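Local coordinates for protein rhamnonate dehydratase (Gibberella zeae PH-1, PDB 3FXG) that probably catalyses the magnesium-dependent dehydration of rhamnonate, as a member of the enolase superfamily with a capping domain and a TIM-barrel-like domain, at residues V69-T74 / L138-L143; E248-P253 / V269-G274. All coordinates share one frame; numbering follows the deposited sequence.

Contact 1 (V69-T74 / L138-L143); sequences VEIEAT and LALWDL
In the N-terminal capping domain, Ile71 of strand 66-73 packs on Ala139 of helix 128-148, where the helix lies against one face of the antiparallel sheet. The axes of strand 69-73 and helix 138-143 approach to 8.1 Å and run at 41° to each other. Ile71 reaches the helix with both branches. Its CD1 lies 3.6 Å from Ala139 CB and also touches CD2 of Leu140 at 3.8 Å. The extended outer chain of Ile71 (chi2 176°) carries CD1 to this place between the two helix residues. The other branch, Ile71 CG2, meets Leu143 CD2 at 4.0 Å, with the side chains crossing at about a right angle. Leu143 CD1 turns instead to Ala73 CB, also 4.0 Å away. Val69 adds a looser touch, its CG1 4.2 Å from Ala139 CB. The small Ala139 lets the helix come close to the strand. All six touching residues are buried, and no hydrogen bond crosses between the segments. Strand 66-73 lies between strands 11-19 and 78-84, Ile11 of the former touches both Ile71 and Leu140, and Leu112 of helix 109-119 packs against Leu140.

Contact 2 (E248-P253 / V269-G274); sequences EECLSP and VKFTTG. With MG (magnesium ion), chain I.
Glu248, at the end of strand 246-248, pairs in parallel with Thr272. Its CG passes 3.2 Å from Thr272 OG1, which is itself hydrogen-bonded to Gln296. CG is anti to the backbone N (chi1 -172°) and the chain runs on extended, which brings OE2 to the magnesium ion at 2.2 Å. Asp222 and Glu275 complete the protein ligands of the metal, while Lys185 pairs with the other oxygen, OE1. This carboxylate triad, on the ends of successive barrel strands, is the metal site of the enolase superfamily. At Glu249 the backbone N donates to Thr272 O over 2.8 Å, from above the carbonyl plane. The same oxygen takes a second bond from water 3, which accepts from Cys250 N. The Glu249 side chain crosses Thr273 at about a right angle, with CG 3.5 Å from OG1. Its OE2 takes a bond from water 2, a metal ligand, so it belongs to the second shell; OE1 bonds His276 and water 1. Cys250 then sets SG at the edge of the Phe271 ring, 5.4 Å from the centroid, in a sulfur-aromatic contact. Further on, Leu251 O is joined to Thr273 OG1 through water 4, whose bond to Leu251 O is 2.7 Å long.

In the fold
Contact 1 comes first along the chain and closes before contact 2 opens. They lie on opposite sides of the chain's centre, with their own centres 34 Å apart and nearest atoms about 14 Å apart. They share no sheet. Contact 1 joins the antiparallel sheet of the N-terminal domain to helix 128-148. Contact 2 joins the end of strand 246-248 and the loop after it to the neighbouring parallel strand 270-273, in the barrel-like domain. The magnesium ion is bound by that domain, at contact 2, and contact 1 lies far from it. Here the metal ligands are seen on the barrel; a part for the N-terminal domain in substrate choice is probable by analogy with the enolase superfamily.

Contact 1 (V69-T74 / L138-L143)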
ATOM      1  N   VAL A  69      39.237 -27.129   3.863  1.00 13.94           N
ATOM      2  CA  VAL A  69      39.703 -26.426   5.046  1.00 14.32           C
ATOM      3  C   VAL A  69      39.795 -27.405   6.207  1.00 15.83           C
ATOM      4  O   VAL A  69      38.890 -28.211   6.420  1.00 15.21           O
ATOM      5  CB  VAL A  69      38.737 -25.282   5.434  1.00 14.67           C
ATOM      6  CG1 VAL A  69      39.104 -24.728   6.802  1.00 14.91           C
ATOM      7  CG2 VAL A  69      38.789 -24.181   4.384  1.00 15.87           C
ATOM      8  N   GLU A  70      40.898 -27.345   6.945  1.00 15.37           N
ATOM      9  CA  GLU A  70      41.076 -28.201   8.110  1.00 16.53           C
ATOM     10  C   GLU A  70      41.289 -27.298   9.316  1.00 15.38           C
ATOM     11  O   GLU A  70      42.083 -26.360   9.263  1.00 14.85           O
ATOM     12  CB  GLU A  70      42.299 -29.117   7.963  1.00 17.85           C
ATOM     13  CG  GLU A  70      42.252 -30.106   6.807  1.00 21.47           C
ATOM     14  CD  GLU A  70      43.391 -31.120   6.873  1.00 23.80           C
ATOM     15  OE1 GLU A  70      44.544 -30.703   7.105  1.00 24.45           O
ATOM     16  OE2 GLU A  70      43.138 -32.329   6.688  1.00 24.77           O
ATOM     17  N   ILE A  71      40.567 -27.568  10.397  1.00 15.16           N
ATOM     18  CA  ILE A  71      40.722 -26.787  11.614  1.00 14.88           C
ATOM     19  C   ILE A  71      41.115 -27.768  12.711  1.00 15.54           C
ATOM     20  O   ILE A  71      40.362 -28.685  13.031  1.00 16.37           O
ATOM     21  CB  ILE A  71      39.414 -26.064  11.991  1.00 13.96           C
ATOM     22  CG1 ILE A  71      39.024 -25.094  10.872  1.00 13.48           C
ATOM     23  CG2 ILE A  71      39.594 -25.309  13.311  1.00 13.73           C
ATOM     24  CD1 ILE A  71      37.689 -24.394  11.099  1.00 14.74           C
ATOM     25  N   GLU A  72      42.309 -27.586  13.264  1.00 16.62           N
ATOM     26  CA  GLU A  72      42.802 -28.478  14.307  1.00 17.33           C
ATOM     27  C   GLU A  72      42.692 -27.847  15.683  1.00 16.14           C
ATOM     28  O   GLU A  72      43.093 -26.699  15.881  1.00 16.84           O
ATOM     29  CB  GLU A  72      44.260 -28.856  14.037  1.00 18.53           C
ATOM     30  CG  GLU A  72      44.790 -29.936  14.968  1.00 21.82           C
ATOM     31  CD  GLU A  72      46.197 -30.369  14.617  1.00 25.31           C
ATOM     32  OE1 GLU A  72      46.469 -30.577  13.418  1.00 27.55           O
ATOM     33  OE2 GLU A  72      47.025 -30.511  15.541  1.00 26.77           O
ATOM     34  N   ALA A  73      42.141 -28.604  16.626  1.00 15.59           N
ATOM     35  CA  ALA A  73      41.980 -28.134  17.998  1.00 16.52           C
ATOM     36  C   ALA A  73      43.221 -28.503  18.807  1.00 17.56           C
ATOM     37  O   ALA A  73      44.041 -29.312  18.368  1.00 17.59           O
ATOM     38  CB  ALA A  73      40.733 -28.759  18.627  1.00 15.70           C
ATOM     39  N   THR A  74      43.347 -27.915  19.992  1.00 18.67           N
ATOM     40  CA  THR A  74      44.494 -28.165  20.859  1.00 20.24           C
ATOM     41  C   THR A  74      44.596 -29.609  21.353  1.00 21.10           C
ATOM     42  O   THR A  74      45.641 -30.017  21.858  1.00 21.98           O
ATOM     43  CB  THR A  74      44.474 -27.229  22.084  1.00 20.49           C
ATOM     44  OG1 THR A  74      43.202 -27.321  22.738  1.00 21.21           O
ATOM     45  CG2 THR A  74      44.706 -25.789  21.658  1.00 22.08           C
ATOM     46  N   LEU A 138      31.478 -24.732   8.398  1.00 11.94           N
ATOM     47  CA  LEU A 138      31.185 -26.159   8.315  1.00 11.04           C
ATOM     48  C   LEU A 138      32.314 -26.973   8.949  1.00 13.01           C
ATOM     49  O   LEU A 138      32.065 -27.983   9.607  1.00 13.20           O
ATOM     50  CB  LEU A 138      30.973 -26.577   6.853  1.00 11.67           C
ATOM     51  CG  LEU A 138      29.673 -26.070   6.208  1.00 10.30           C
ATOM     52  CD1 LEU A 138      29.659 -26.383   4.713  1.00 12.24           C
ATOM     53  CD2 LEU A 138      28.478 -26.720   6.897  1.00 10.98           C
ATOM     54  N   ALA A 139      33.555 -26.532   8.759  1.00 11.73           N
ATOM     55  CA  ALA A 139      34.694 -27.228   9.352  1.00 12.25           C
ATOM     56  C   ALA A 139      34.602 -27.112  10.871  1.00 10.68           C
ATOM     57  O   ALA A 139      34.969 -28.032  11.597  1.00 11.77           O
ATOM     58  CB  ALA A 139      36.011 -26.628   8.851  1.00 11.97           C
ATOM     59  N   LEU A 140      34.106 -25.975  11.349  1.00 10.55           N
ATOM     60  CA  LEU A 140      33.949 -25.767  12.781  1.00 11.37           C
ATOM     61  C   LEU A 140      32.918 -26.749  13.321  1.00 11.68           C
ATOM     62  O   LEU A 140      33.132 -27.369  14.364  1.00 12.71           O
ATOM     63  CB  LEU A 140      33.506 -24.328  13.077  1.00 12.65           C
ATOM     64  CG  LEU A 140      34.583 -23.242  13.021  1.00 14.52           C
ATOM     65  CD1 LEU A 140      33.937 -21.873  13.193  1.00 14.40           C
ATOM     66  CD2 LEU A 140      35.619 -23.484  14.121  1.00 13.45           C
ATOM     67  N   TRP A 141      31.801 -26.901  12.611  1.00 10.84           N
ATOM     68  CA  TRP A 141      30.768 -27.828  13.057  1.00 11.87           C
ATOM     69  C   TRP A 141      31.263 -29.267  13.029  1.00 11.03           C
ATOM     70  O   TRP A 141      30.938 -30.049  13.918  1.00 11.47           O
ATOM     71  CB  TRP A 141      29.500 -27.682  12.210  1.00 13.23           C
ATOM     72  CG  TRP A 141      28.649 -26.521  12.657  1.00 12.51           C
ATOM     73  CD1 TRP A 141      28.570 -25.284  12.082  1.00 15.17           C
ATOM     74  CD2 TRP A 141      27.785 -26.490  13.797  1.00 13.51           C
ATOM     75  NE1 TRP A 141      27.705 -24.483  12.794  1.00 13.43           N
ATOM     76  CE2 TRP A 141      27.210 -25.199  13.853  1.00 13.36           C
ATOM     77  CE3 TRP A 141      27.439 -27.427  14.779  1.00 13.61           C
ATOM     78  CZ2 TRP A 141      26.307 -24.823  14.851  1.00 13.61           C
ATOM     79  CZ3 TRP A 141      26.542 -27.055  15.774  1.00 16.45           C
ATOM     80  CH2 TRP A 141      25.986 -25.760  15.801  1.00 15.56           C
ATOM     81  N   ASP A 142      32.053 -29.611  12.014  1.00 10.58           N
ATOM     82  CA  ASP A 142      32.606 -30.960  11.905  1.00 11.90           C
ATOM     83  C   ASP A 142      33.480 -31.206  13.135  1.00 11.52           C
ATOM     84  O   ASP A 142      33.427 -32.273  13.745  1.00 12.07           O
ATOM     85  CB  ASP A 142      33.442 -31.087  10.621  1.00 11.10           C
ATOM     86  CG  ASP A 142      33.898 -32.519  10.350  1.00 14.42           C
ATOM     87  OD1 ASP A 142      33.041 -33.428  10.295  1.00 12.94           O
ATOM     88  OD2 ASP A 142      35.119 -32.733  10.179  1.00 12.47           O
ATOM     89  N   LEU A 143      34.279 -30.206  13.494  1.00 11.30           N
ATOM     90  CA  LEU A 143      35.158 -30.290  14.655  1.00 12.12           C
ATOM     91  C   LEU A 143      34.358 -30.464  15.947  1.00 12.58           C
ATOM     92  O   LEU A 143      34.704 -31.284  16.799  1.00 13.32           O
ATOM     93  CB  LEU A 143      36.020 -29.025  14.749  1.00 11.84           C
ATOM     94  CG  LEU A 143      36.854 -28.824  16.018  1.00 11.79           C
ATOM     95  CD1 LEU A 143      37.870 -29.951  16.155  1.00 13.38           C
ATOM     96  CD2 LEU A 143      37.554 -27.472  15.953  1.00 12.47           C
TER

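Contact 2 (E248-P253 / V269-G274)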
ATOM      1  N   GLU A 248      12.042 -23.603 -10.902  1.00 12.14           N
ATOM      2  CA  GLU A 248      13.179 -23.158 -10.101  1.00 12.89           C
ATOM      3  C   GLU A 248      14.119 -22.116 -10.701  1.00 12.80           C
ATOM      4  O   GLU A 248      14.533 -22.213 -11.857  1.00 12.09           O
ATOM      5  CB  GLU A 248      13.986 -24.389  -9.682  1.00 12.71           C
ATOM      6  CG  GLU A 248      15.098 -24.114  -8.688  1.00 15.86           C
ATOM      7  CD  GLU A 248      15.631 -25.391  -8.066  1.00 15.64           C
ATOM      8  OE1 GLU A 248      14.811 -26.273  -7.733  1.00 14.72           O
ATOM      9  OE2 GLU A 248      16.862 -25.509  -7.901  1.00 16.80           O
ATOM     10  N   GLU A 249      14.467 -21.132  -9.874  1.00 13.31           N
ATOM     11  CA  GLU A 249      15.369 -20.041 -10.238  1.00 12.56           C
ATOM     12  C   GLU A 249      15.139 -19.487 -11.640  1.00 11.78           C
ATOM     13  O   GLU A 249      16.070 -19.392 -12.441  1.00 13.39           O
ATOM     14  CB  GLU A 249      16.830 -20.491 -10.084  1.00 14.01           C
ATOM     15  CG  GLU A 249      17.759 -19.356  -9.651  1.00 17.07           C
ATOM     16  CD  GLU A 249      19.197 -19.794  -9.398  1.00 20.90           C
ATOM     17  OE1 GLU A 249      19.959 -18.986  -8.823  1.00 20.14           O
ATOM     18  OE2 GLU A 249      19.572 -20.929  -9.776  1.00 21.36           O
ATOM     19  N   CYS A 250      13.896 -19.117 -11.931  1.00 11.62           N
ATOM     20  CA  CYS A 250      13.543 -18.563 -13.233  1.00 11.34           C
ATOM     21  C   CYS A 250      14.228 -17.232 -13.498  1.00 12.23           C
ATOM     22  O   CYS A 250      14.629 -16.947 -14.625  1.00 11.37           O
ATOM     23  CB  CYS A 250      12.034 -18.348 -13.334  1.00 11.90           C
ATOM     24  SG  CYS A 250      11.062 -19.852 -13.256  1.00 15.22           S
ATOM     25  N   LEU A 251      14.364 -16.421 -12.454  1.00 11.57           N
ATOM     26  CA  LEU A 251      14.972 -15.104 -12.593  1.00 11.22           C
ATOM     27  C   LEU A 251      16.385 -14.984 -12.043  1.00 12.32           C
ATOM     28  O   LEU A 251      16.861 -15.839 -11.292  1.00 12.98           O
ATOM     29  CB  LEU A 251      14.100 -14.057 -11.894  1.00 11.77           C
ATOM     30  CG  LEU A 251      12.611 -14.030 -12.256  1.00 11.64           C
ATOM     31  CD1 LEU A 251      11.907 -12.952 -11.428  1.00 10.39           C
ATOM     32  CD2 LEU A 251      12.446 -13.759 -13.741  1.00  8.28           C
ATOM     33  N   SER A 252      17.052 -13.905 -12.436  1.00 11.46           N
ATOM     34  CA  SER A 252      18.385 -13.611 -11.940  1.00 10.59           C
ATOM     35  C   SER A 252      18.226 -13.360 -10.442  1.00 10.93           C
ATOM     36  O   SER A 252      17.186 -12.869 -10.004  1.00 10.46           O
ATOM     37  CB  SER A 252      18.920 -12.337 -12.600  1.00 10.37           C
ATOM     38  OG  SER A 252      19.968 -11.777 -11.832  1.00 11.67           O
ATOM     39  N   PRO A 253      19.239 -13.716  -9.634  1.00 11.13           N
ATOM     40  CA  PRO A 253      19.140 -13.485  -8.189  1.00 11.01           C
ATOM     41  C   PRO A 253      19.035 -11.986  -7.872  1.00 12.13           C
ATOM     42  O   PRO A 253      18.673 -11.608  -6.758  1.00 12.67           O
ATOM     43  CB  PRO A 253      20.432 -14.100  -7.652  1.00 12.60           C
ATOM     44  CG  PRO A 253      20.682 -15.227  -8.611  1.00 14.29           C
ATOM     45  CD  PRO A 253      20.393 -14.578  -9.949  1.00 12.51           C
ATOM     46  N   VAL A 269       0.724 -21.599  -9.364  1.00 10.90           N
ATOM     47  CA  VAL A 269       1.927 -22.334  -9.745  1.00 11.63           C
ATOM     48  C   VAL A 269       3.047 -22.063  -8.746  1.00 12.25           C
ATOM     49  O   VAL A 269       3.217 -20.934  -8.277  1.00 10.86           O
ATOM     50  CB  VAL A 269       2.404 -21.931 -11.160  1.00 12.62           C
ATOM     51  CG1 VAL A 269       3.658 -22.707 -11.532  1.00 10.90           C
ATOM     52  CG2 VAL A 269       1.302 -22.202 -12.174  1.00 12.50           C
ATOM     53  N   LYS A 270       3.815 -23.100  -8.425  1.00 11.53           N
ATOM     54  CA  LYS A 270       4.909 -22.968  -7.471  1.00 10.84           C
ATOM     55  C   LYS A 270       6.218 -22.494  -8.099  1.00 10.87           C
ATOM     56  O   LYS A 270       6.612 -22.953  -9.175  1.00  9.81           O
ATOM     57  CB  LYS A 270       5.150 -24.304  -6.754  1.00 12.54           C
ATOM     58  CG  LYS A 270       3.952 -24.804  -5.947  1.00 16.84           C
ATOM     59  CD  LYS A 270       4.376 -25.854  -4.922  1.00 21.51           C
ATOM     60  CE  LYS A 270       4.595 -27.210  -5.553  1.00 24.89           C
ATOM     61  NZ  LYS A 270       3.299 -27.827  -5.950  1.00 28.83           N
ATOM     62  N   PHE A 271       6.885 -21.573  -7.410  1.00 10.20           N
ATOM     63  CA  PHE A 271       8.164 -21.031  -7.857  1.00  8.76           C
ATOM     64  C   PHE A 271       9.157 -21.107  -6.707  1.00  8.21           C
ATOM     65  O   PHE A 271       8.779 -20.934  -5.547  1.00 10.30           O
ATOM     66  CB  PHE A 271       7.986 -19.582  -8.311  1.00 10.54           C
ATOM     67  CG  PHE A 271       7.157 -19.453  -9.550  1.00 11.73           C
ATOM     68  CD1 PHE A 271       7.731 -19.644 -10.804  1.00  9.67           C
ATOM     69  CD2 PHE A 271       5.788 -19.225  -9.463  1.00 10.50           C
ATOM     70  CE1 PHE A 271       6.950 -19.616 -11.958  1.00 12.09           C
ATOM     71  CE2 PHE A 271       4.995 -19.196 -10.610  1.00 11.43           C
ATOM     72  CZ  PHE A 271       5.580 -19.395 -11.861  1.00 10.78           C
ATOM     73  N   THR A 272      10.422 -21.374  -7.028  1.00  8.89           N
ATOM     74  CA  THR A 272      11.461 -21.483  -6.009  1.00  9.70           C
ATOM     75  C   THR A 272      12.732 -20.786  -6.479  1.00 11.04           C
ATOM     76  O   THR A 272      12.875 -20.467  -7.658  1.00 11.67           O
ATOM     77  CB  THR A 272      11.815 -22.962  -5.717  1.00 10.35           C
ATOM     78  OG1 THR A 272      12.611 -23.483  -6.792  1.00 11.87           O
ATOM     79  CG2 THR A 272      10.546 -23.807  -5.592  1.00  9.58           C
ATOM     80  N   THR A 273      13.650 -20.550  -5.547  1.00 11.53           N
ATOM     81  CA  THR A 273      14.924 -19.917  -5.869  1.00 11.18           C
ATOM     82  C   THR A 273      15.750 -19.803  -4.596  1.00 11.84           C
ATOM     83  O   THR A 273      15.301 -20.215  -3.521  1.00 11.35           O
ATOM     84  CB  THR A 273      14.725 -18.501  -6.462  1.00 12.82           C
ATOM     85  OG1 THR A 273      15.980 -17.993  -6.925  1.00 12.95           O
ATOM     86  CG2 THR A 273      14.169 -17.545  -5.404  1.00 12.90           C
ATOM     87  N   GLY A 274      16.960 -19.264  -4.720  1.00 11.67           N
ATOM     88  CA  GLY A 274      17.790 -19.072  -3.546  1.00 11.51           C
ATOM     89  C   GLY A 274      19.191 -19.657  -3.513  1.00 12.33           C
ATOM     90  O   GLY A 274      19.980 -19.269  -2.659  1.00 12.05           O
TER
HETATM   91 MG    MG I 501      18.794 -25.195  -8.974  1.00 20.55          MG
HETATM   92  O   HOH W   1      19.194 -17.908  -6.325  1.00 14.63           O
HETATM   93  O   HOH W   2      19.270 -23.515 -10.449  1.00 22.76           O
HETATM   94  O   HOH W   3      11.615 -19.652 -10.020  1.00 10.44           O
HETATM   95  O   HOH W   4      15.297 -16.658  -9.289  1.00 10.88           O
HETATM   96  O   HOH W   5      19.603 -27.449  -8.327  1.00 18.76           O